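Local coordinates for mirolysin (Tannerella forsythia, PDB 6R7V), which cleaves peptide bonds as a zinc metallopeptidase of the pappalysin family and is held latent in its zymogen by a cysteine switch, at residues Leu46-Val51 with Ile302-Leu307; Pro89-Asn94 with Thr257-Met262; Val156-Asp161 with Val183-His188. The protein carries 1 engineered substitution. One frame throughout, in Å; residues are numbered along the deposited sequence. Where two conformers were deposited one is given.

Interaction 1 (Leu46-Val51 with Ile302-Leu307)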
loop_
_atom_site.group_PDB
_atom_site.type_symbol
_atom_site.label_atom_id
_atom_site.label_comp_id
_atom_site.label_asym_id
_atom_site.label_seq_id
_atom_site.Cartn_x
_atom_site.Cartn_y
_atom_site.Cartn_z
ATOM N N LEU A 46 -5.340 -1.813 -14.460
ATOM C CA LEU A 46 -4.049 -2.488 -14.551
ATOM C C LEU A 46 -2.941 -1.537 -14.113
ATOM O O LEU A 46 -2.844 -0.418 -14.614
ATOM C CB LEU A 46 -3.822 -2.961 -16.004
ATOM C CG LEU A 46 -2.458 -3.579 -16.332
ATOM C CD1 LEU A 46 -2.157 -4.787 -15.459
ATOM C CD2 LEU A 46 -2.423 -3.987 -17.811
ATOM N N ILE A 47 -2.075 -2.031 -13.240
ATOM C CA ILE A 47 -0.967 -1.257 -12.711
ATOM C C ILE A 47 0.355 -1.848 -13.165
ATOM O O ILE A 47 0.730 -2.903 -12.652
ATOM C CB ILE A 47 -1.004 -1.253 -11.158
ATOM C CG1 ILE A 47 -2.360 -0.809 -10.567
ATOM C CG2 ILE A 47 0.172 -0.414 -10.572
ATOM C CD1 ILE A 47 -2.750 0.507 -10.779
ATOM N N PRO A 48 1.115 -1.165 -14.054
ATOM C CA PRO A 48 2.494 -1.610 -14.377
ATOM C C PRO A 48 3.393 -1.360 -13.189
ATOM O O PRO A 48 3.333 -0.286 -12.586
ATOM C CB PRO A 48 2.904 -0.679 -15.548
ATOM C CG PRO A 48 1.600 -0.065 -16.056
ATOM C CD PRO A 48 0.768 0.071 -14.785
ATOM N N VAL A 49 4.219 -2.345 -12.819
ATOM C CA VAL A 49 5.058 -2.248 -11.645
ATOM C C VAL A 49 6.517 -2.361 -12.017
ATOM O O VAL A 49 6.903 -3.193 -12.831
ATOM C CB VAL A 49 4.688 -3.392 -10.644
ATOM C CG1 VAL A 49 5.610 -3.402 -9.414
ATOM C CG2 VAL A 49 3.222 -3.286 -10.203
ATOM N N VAL A 50 7.350 -1.577 -11.355
ATOM C CA VAL A 50 8.791 -1.756 -11.385
ATOM C C VAL A 50 9.252 -1.924 -9.947
ATOM O O VAL A 50 8.864 -1.152 -9.051
ATOM C CB VAL A 50 9.547 -0.638 -12.139
ATOM C CG1 VAL A 50 9.251 0.759 -11.569
ATOM C CG2 VAL A 50 11.051 -0.917 -12.187
ATOM N N VAL A 51 10.008 -2.991 -9.715
ATOM C CA VAL A 51 10.594 -3.251 -8.384
ATOM C C VAL A 51 12.061 -2.896 -8.419
ATOM O O VAL A 51 12.828 -3.463 -9.229
ATOM C CB VAL A 51 10.379 -4.720 -7.973
ATOM C CG1 VAL A 51 10.991 -4.987 -6.588
ATOM C CG2 VAL A 51 8.885 -5.032 -7.958
ATOM N N ILE A 302 -3.749 4.713 -19.387
ATOM C CA ILE A 302 -3.665 4.978 -20.831
ATOM C C ILE A 302 -2.624 4.057 -21.500
ATOM O O ILE A 302 -2.910 3.450 -22.534
ATOM C CB ILE A 302 -3.389 6.480 -21.127
ATOM C CG1 ILE A 302 -4.481 7.416 -20.508
ATOM C CG2 ILE A 302 -3.264 6.748 -22.658
ATOM C CD1 ILE A 302 -5.948 7.216 -20.931
ATOM N N TYR A 303 -1.472 3.895 -20.875
ATOM C CA TYR A 303 -0.441 3.079 -21.489
ATOM C C TYR A 303 -0.152 1.795 -20.703
ATOM O O TYR A 303 0.838 1.139 -21.009
ATOM C CB TYR A 303 0.845 3.921 -21.658
ATOM C CG TYR A 303 0.584 5.255 -22.318
ATOM C CD1 TYR A 303 0.317 5.340 -23.682
ATOM C CD2 TYR A 303 0.518 6.426 -21.565
ATOM C CE1 TYR A 303 0.022 6.559 -24.289
ATOM C CE2 TYR A 303 0.239 7.657 -22.164
ATOM C CZ TYR A 303 -0.011 7.719 -23.527
ATOM O OH TYR A 303 -0.334 8.921 -24.121
ATOM N N ALA A 304 -1.034 1.373 -19.752
ATOM C CA ALA A 304 -0.729 0.175 -18.961
ATOM C C ALA A 304 -0.529 -1.086 -19.792
ATOM O O ALA A 304 0.403 -1.839 -19.512
ATOM C CB ALA A 304 -1.799 -0.080 -17.915
ATOM N N ASN A 305 -1.369 -1.310 -20.821
ATOM C CA ASN A 305 -1.251 -2.504 -21.656
ATOM C C ASN A 305 0.062 -2.507 -22.411
ATOM O O ASN A 305 0.726 -3.536 -22.432
ATOM C CB ASN A 305 -2.412 -2.632 -22.631
ATOM C CG ASN A 305 -3.694 -3.099 -22.000
ATOM O OD1 ASN A 305 -4.778 -2.605 -22.322
ATOM N ND2 ASN A 305 -3.613 -4.084 -21.111
ATOM N N GLU A 306 0.432 -1.361 -23.025
ATOM C CA GLU A 306 1.667 -1.168 -23.786
ATOM C C GLU A 306 2.899 -1.485 -22.934
ATOM O O GLU A 306 3.851 -2.098 -23.389
ATOM C CB GLU A 306 1.750 0.296 -24.264
ATOM C CG GLU A 306 0.693 0.673 -25.298
ATOM C CD GLU A 306 -0.597 1.301 -24.791
ATOM O OE1 GLU A 306 -1.187 0.785 -23.812
ATOM O OE2 GLU A 306 -1.031 2.305 -25.397
ATOM N N LEU A 307 2.882 -1.028 -21.692
ATOM C CA LEU A 307 4.047 -1.185 -20.832
ATOM C C LEU A 307 4.178 -2.556 -20.174
ATOM O O LEU A 307 5.273 -2.852 -19.685
ATOM C CB LEU A 307 4.052 -0.104 -19.742
ATOM C CG LEU A 307 4.109 1.352 -20.286
ATOM C CD1 LEU A 307 3.989 2.333 -19.150
ATOM C CD2 LEU A 307 5.378 1.612 -21.119
#

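Interaction 2 (Pro89-Asn94 with Thr257-Met262)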
loop_
_atom_site.group_PDB
_atom_site.type_symbol
_atom_site.label_atom_id
_atom_site.label_comp_id
_atom_site.label_asym_id
_atom_site.label_seq_id
_atom_site.Cartn_x
_atom_site.Cartn_y
_atom_site.Cartn_z
ATOM N N PRO A 89 -14.264 -13.804 8.991
ATOM C CA PRO A 89 -15.495 -14.191 9.732
ATOM C C PRO A 89 -16.742 -13.945 8.889
ATOM O O PRO A 89 -16.803 -12.928 8.185
ATOM C CB PRO A 89 -15.468 -13.285 10.967
ATOM C CG PRO A 89 -13.996 -12.962 11.146
ATOM C CD PRO A 89 -13.468 -12.814 9.746
ATOM N N SER A 90 -17.695 -14.872 8.913
ATOM C CA SER A 90 -18.920 -14.766 8.107
ATOM C C SER A 90 -19.610 -13.439 8.319
ATOM O O SER A 90 -20.153 -12.918 7.354
ATOM C CB SER A 90 -19.877 -15.913 8.403
ATOM O OG SER A 90 -20.194 -15.925 9.781
ATOM N N ALA A 91 -19.552 -12.856 9.547
ATOM C CA ALA A 91 -20.183 -11.560 9.802
ATOM C C ALA A 91 -19.556 -10.411 8.998
ATOM O O ALA A 91 -20.230 -9.404 8.766
ATOM C CB ALA A 91 -20.156 -11.228 11.283
ATOM N N PHE A 92 -18.300 -10.564 8.548
ATOM C CA PHE A 92 -17.613 -9.536 7.760
ATOM C C PHE A 92 -17.426 -9.940 6.292
ATOM O O PHE A 92 -17.120 -9.073 5.461
ATOM C CB PHE A 92 -16.240 -9.231 8.350
ATOM C CG PHE A 92 -16.148 -8.571 9.713
ATOM C CD1 PHE A 92 -16.920 -7.455 10.024
ATOM C CD2 PHE A 92 -15.229 -9.021 10.655
ATOM C CE1 PHE A 92 -16.781 -6.814 11.263
ATOM C CE2 PHE A 92 -15.109 -8.397 11.893
ATOM C CZ PHE A 92 -15.859 -7.273 12.175
ATOM N N ALA A 93 -17.564 -11.253 5.963
ATOM C CA ALA A 93 -17.322 -11.714 4.586
ATOM C C ALA A 93 -18.244 -11.021 3.590
ATOM O O ALA A 93 -17.815 -10.734 2.473
ATOM C CB ALA A 93 -17.485 -13.224 4.496
ATOM N N ASN A 94 -19.470 -10.674 4.008
ATOM C CA ASN A 94 -20.449 -9.986 3.170
ATOM C C ASN A 94 -20.050 -8.513 2.896
ATOM O O ASN A 94 -20.530 -7.913 1.932
ATOM C CB ASN A 94 -21.844 -10.075 3.815
ATOM C CG ASN A 94 -21.819 -10.099 5.331
ATOM O OD1 ASN A 94 -21.378 -9.149 5.988
ATOM N ND2 ASN A 94 -22.286 -11.194 5.921
ATOM N N THR A 257 -19.820 -4.004 20.487
ATOM C CA THR A 257 -20.689 -5.169 20.255
ATOM C C THR A 257 -20.168 -6.032 19.113
ATOM O O THR A 257 -19.618 -5.498 18.137
ATOM C CB THR A 257 -22.144 -4.749 19.961
ATOM O OG1 THR A 257 -22.190 -3.931 18.786
ATOM C CG2 THR A 257 -22.802 -4.043 21.131
ATOM N N SER A 258 -20.366 -7.369 19.214
ATOM C CA SER A 258 -19.994 -8.338 18.174
ATOM C C SER A 258 -20.709 -7.930 16.880
ATOM O O SER A 258 -21.830 -7.405 16.969
ATOM C CB SER A 258 -20.353 -9.766 18.590
ATOM O OG SER A 258 -20.008 -10.739 17.612
ATOM N N PRO A 259 -20.074 -7.980 15.681
ATOM C CA PRO A 259 -18.793 -8.626 15.326
ATOM C C PRO A 259 -17.518 -7.862 15.712
ATOM O O PRO A 259 -16.434 -8.362 15.441
ATOM C CB PRO A 259 -18.896 -8.780 13.802
ATOM C CG PRO A 259 -19.772 -7.637 13.371
ATOM C CD PRO A 259 -20.794 -7.519 14.479
ATOM N N GLY A 260 -17.636 -6.689 16.333
ATOM C CA GLY A 260 -16.466 -5.952 16.805
ATOM C C GLY A 260 -15.652 -5.272 15.717
ATOM O O GLY A 260 -16.188 -4.811 14.706
ATOM N N VAL A 261 -14.338 -5.190 15.931
ATOM C CA VAL A 261 -13.452 -4.492 15.007
ATOM C C VAL A 261 -12.844 -5.436 13.980
ATOM O O VAL A 261 -12.631 -6.616 14.216
ATOM C CB VAL A 261 -12.394 -3.660 15.761
ATOM C CG1 VAL A 261 -13.058 -2.643 16.708
ATOM C CG2 VAL A 261 -11.389 -4.540 16.511
ATOM N N MET A 262 -12.591 -4.898 12.798
ATOM C CA MET A 262 -12.116 -5.693 11.665
ATOM C C MET A 262 -10.586 -5.803 11.681
ATOM O O MET A 262 -9.869 -5.231 10.838
ATOM C CB MET A 262 -12.616 -5.031 10.377
ATOM C CG MET A 262 -12.753 -5.964 9.263
ATOM S SD MET A 262 -13.339 -5.020 7.838
ATOM C CE MET A 262 -15.099 -5.196 7.959
#

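Interaction 3 (Val156-Asp161 with Val183-His188)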
loop_
_atom_site.group_PDB
_atom_site.type_symbol
_atom_site.label_atom_id
_atom_site.label_comp_id
_atom_site.label_asym_id
_atom_site.label_seq_id
_atom_site.Cartn_x
_atom_site.Cartn_y
_atom_site.Cartn_z
ATOM N N VAL A 156 12.740 -1.929 -2.676
ATOM C CA VAL A 156 12.984 -2.956 -1.668
ATOM C C VAL A 156 14.369 -2.736 -1.112
ATOM O O VAL A 156 15.318 -2.636 -1.901
ATOM C CB VAL A 156 12.838 -4.355 -2.287
ATOM C CG1 VAL A 156 13.105 -5.443 -1.246
ATOM C CG2 VAL A 156 11.451 -4.527 -2.922
ATOM N N CYS A 157 14.492 -2.517 0.204
ATOM C CA CYS A 157 15.772 -2.158 0.778
ATOM C C CYS A 157 15.806 -2.489 2.266
ATOM O O CYS A 157 14.779 -2.905 2.836
ATOM C CB CYS A 157 16.015 -0.664 0.565
ATOM S SG CYS A 157 14.899 0.396 1.519
ATOM N N ASN A 158 16.943 -2.199 2.897
ATOM C CA ASN A 158 17.042 -2.329 4.346
ATOM C C ASN A 158 16.515 -1.055 5.018
ATOM O O ASN A 158 17.156 -0.015 4.925
ATOM C CB ASN A 158 18.472 -2.576 4.757
ATOM C CG ASN A 158 18.609 -2.708 6.245
ATOM O OD1 ASN A 158 17.691 -3.200 6.914
ATOM N ND2 ASN A 158 19.753 -2.265 6.787
ATOM N N LEU A 159 15.339 -1.138 5.686
ATOM C CA LEU A 159 14.756 -0.026 6.435
ATOM C C LEU A 159 15.099 -0.116 7.926
ATOM O O LEU A 159 14.657 0.723 8.704
ATOM C CB LEU A 159 13.239 0.016 6.239
ATOM C CG LEU A 159 12.772 0.365 4.832
ATOM C CD1 LEU A 159 11.262 0.267 4.742
ATOM C CD2 LEU A 159 13.247 1.780 4.431
ATOM N N GLY A 160 15.893 -1.107 8.308
ATOM C CA GLY A 160 16.381 -1.243 9.681
ATOM C C GLY A 160 15.649 -2.259 10.526
ATOM O O GLY A 160 14.873 -3.059 10.006
ATOM N N ASP A 161 15.867 -2.213 11.842
ATOM C CA ASP A 161 15.300 -3.179 12.784
ATOM C C ASP A 161 13.830 -2.955 13.082
ATOM O O ASP A 161 13.162 -3.878 13.554
ATOM C CB ASP A 161 16.068 -3.121 14.116
ATOM C CG ASP A 161 17.516 -3.586 14.076
ATOM O OD1 ASP A 161 18.187 -3.526 15.132
ATOM O OD2 ASP A 161 17.978 -4.014 12.993
ATOM N N VAL A 183 7.810 1.678 -0.398
ATOM C CA VAL A 183 9.118 1.142 0.004
ATOM C C VAL A 183 8.848 0.013 0.983
ATOM O O VAL A 183 8.091 0.207 1.962
ATOM C CB VAL A 183 10.006 2.234 0.652
ATOM C CG1 VAL A 183 11.386 1.679 0.988
ATOM C CG2 VAL A 183 10.158 3.463 -0.257
ATOM N N ILE A 184 9.472 -1.164 0.748
ATOM C CA ILE A 184 9.267 -2.315 1.607
ATOM C C ILE A 184 10.591 -2.848 2.127
ATOM O O ILE A 184 11.548 -2.978 1.358
ATOM C CB ILE A 184 8.488 -3.445 0.859
ATOM C CG1 ILE A 184 7.189 -2.964 0.126
ATOM C CG2 ILE A 184 8.127 -4.618 1.847
ATOM C CD1 ILE A 184 6.075 -2.435 1.147
ATOM N N HIS A 185 10.620 -3.276 3.396
ATOM C CA HIS A 185 11.829 -3.893 3.958
ATOM C C HIS A 185 12.062 -5.201 3.241
ATOM O O HIS A 185 11.132 -5.998 3.098
ATOM C CB HIS A 185 11.587 -4.139 5.450
ATOM C CG HIS A 185 12.817 -4.450 6.236
ATOM N ND1 HIS A 185 13.621 -5.526 5.928
ATOM C CD2 HIS A 185 13.377 -3.758 7.253
ATOM C CE1 HIS A 185 14.629 -5.480 6.790
ATOM N NE2 HIS A 185 14.545 -4.423 7.590
ATOM N N TYR A 186 13.296 -5.462 2.829
ATOM C CA TYR A 186 13.643 -6.674 2.073
ATOM C C TYR A 186 13.285 -7.959 2.807
ATOM O O TYR A 186 13.049 -8.970 2.146
ATOM C CB TYR A 186 15.135 -6.661 1.696
ATOM C CG TYR A 186 16.086 -7.037 2.812
ATOM C CD1 TYR A 186 16.486 -6.101 3.768
ATOM C CD2 TYR A 186 16.585 -8.332 2.922
ATOM C CE1 TYR A 186 17.331 -6.452 4.821
ATOM C CE2 TYR A 186 17.424 -8.695 3.972
ATOM C CZ TYR A 186 17.807 -7.748 4.910
ATOM O OH TYR A 186 18.674 -8.092 5.918
ATOM N N LYS A 187 13.301 -7.951 4.151
ATOM C CA LYS A 187 13.005 -9.183 4.868
ATOM C C LYS A 187 11.528 -9.518 4.829
ATOM O O LYS A 187 11.149 -10.589 5.315
ATOM C CB LYS A 187 13.438 -9.053 6.339
ATOM C CG LYS A 187 14.921 -9.097 6.580
ATOM C CD LYS A 187 15.185 -8.811 8.050
ATOM C CE LYS A 187 16.652 -8.876 8.367
ATOM N NZ LYS A 187 16.915 -8.446 9.767
ATOM N N HIS A 188 10.670 -8.610 4.331
ATOM C CA HIS A 188 9.233 -8.842 4.399
ATOM C C HIS A 188 8.586 -8.587 3.042
ATOM O O HIS A 188 7.480 -8.050 2.960
ATOM C CB HIS A 188 8.642 -7.959 5.515
ATOM C CG HIS A 188 9.322 -8.218 6.836
ATOM N ND1 HIS A 188 9.207 -9.439 7.463
ATOM C CD2 HIS A 188 10.144 -7.432 7.575
ATOM C CE1 HIS A 188 9.947 -9.367 8.565
ATOM N NE2 HIS A 188 10.529 -8.181 8.679
#

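Interaction 1 (Leu46-Val51 with Ile302-Leu307)
The amide of Asn305 is the flat side-chain group that meets the strand. Its ND2 comes to 3.5 Å from Leu46 CD2, the two side chains meeting at a slant. The second flat group, the Tyr303 ring, turns away from residues 46-51. Ile302 CG2 lies over the centre of one of its faces, 3.5 Å above the plane. Ala304 is the centre of the contact. Its CB sits 3.9 Å from Leu46 CG and equally far from Pro48 CG. The Pro48 ring also leans on the helix backbone, with CG 3.7 Å from Ala304 CA. In Leu46 a chi1 of 174° sets CG beside Ala304 CB, and a chi2 of 58° leaves CD2 at the Asn305 amide. At the other end Leu307 CB rests loosely on Pro48 CB, at 4.4 Å. No hydrogen bond joins the two segments. Leu46 O lies 3.5 Å from Ala304 CB and accepts instead from Gln301 NE2. Tyr303 is the N-cap residue of helix 304-307, and its O accepts from Leu307 N at 3.1 Å. Pro48 also touches Met300 of helix 299-302. The contact is apolar packing of a short C-terminal helix against a strand of the mixed beta sheet, with Ala304 at the point of closest backbone approach, its CA 5.9 Å from Pro48 CA.

Interaction 2 (Pro89-Asn94 with Thr257-Met262)
Pro259 is the first residue of 257-262 to touch helix 90-93. A cis peptide bond precedes it. Its CB packs on Ala91 CB at 3.7 Å and also lies over one face of Phe92. That CH-pi contact puts Pro259 CB 4.2 Å from the centroid of the Phe92 ring, 28° off the normal. Pro259 CG leans on CE1 of the same ring. Gly260 follows, its N bonded back to Thr257 O. It offers its carbonyl to the ring edge: Gly260 O lies near the ring plane, 3.5 Å from Phe92 CZ. Val261 turns its side chain away and contributes only its backbone, with Val261 O 3.8 Å from Phe92 CE2. Met262 closes the opposite face of the ring. Its CG stands almost exactly over the centre, 4.2 Å from the Phe92 centroid and 8° off the normal. The thioether bends at chi3 (-92°) and brings Met262 CE back to Phe92 CD1 at 3.6 Å. The sulfur is farther off, with Met262 SD 5.0 Å from the Phe92 centroid, a distant Met-aromatic contact. Phe92 is thus clamped between a proline and a methionine and is buried. No hydrogen bond crosses between the segments. Helix 90-93 is short and weakly bonded. Lys280, the first residue of helix 280-288, donates from NZ to Asn94 O. Helix 90-93 docks on the loop that runs between strands 243-244 and 269-270, where Met264 also touches Phe92.

Interaction 3 (Val156-Asp161 with Val183-His188)
Val156 and Cys157 pair with Ile184 and His185 as parallel strands of the mixed beta sheet, at the ends of strands 152-157 and 182-185. Apolar contacts flank the strands. Val156 CG1 packs on Tyr186 CB at 3.8 Å, the two side chains crossing at about a right angle. Cys157 SG reaches Val183 CG1, also at 3.8 Å, and Leu159 CD2 rests on the same methyl. Ile184 leads away to helix 203-212, where it touches the engineered Ala208 beside the zinc ligand His207. The polar contacts begin with two backbone hydrogen bonds. Cys157 N donates to Ile184 O at 3.2 Å, and Tyr186 N donates to Cys157 O at 3.0 Å. Cys157 O also receives a CA-H...O contact from His185 CA, at 3.3 Å. The Tyr186 ring turns its edge to Cys157 O and Asn158. Beyond the pairing, residues 158-160 form an Asx turn: Gly160 N donates to Asn158 OD1 at 3.1 Å, while Asn158 ND2 is held by Glu126 O. With CG of His185 swung opposite the backbone N (chi1 -166°), the imidazole brings its edge to Gly160 O. There NE2 of His185 donates a weak bond to Gly160 O at 2.8 Å, and His185 ND1 accepts from Lys187 N at 3.0 Å, in the ring plane.

How the interactions relate
Along the chain the contacts are nested: interaction 3 lies inside the loop closed by interaction 2, which lies inside that of interaction 1. Interactions 1 and 3 share the mixed sheet, through the neighbouring strands 45-55 and 152-157. Their centres are 24 Å apart, yet they touch where Val51 CG1 packs on Val156 CG2 at 3.7 Å. Interaction 2 stands apart, its centre about 35 Å from that of interaction 1 and 32 Å from that of interaction 3. Its Met262 side chain is about 9 Å from a bound calcium ion. Together they tie the C-terminal end to the sheet, link sheet strands near the zinc-binding helix 203-212, and pack helix 90-93 against the 257-262 loop.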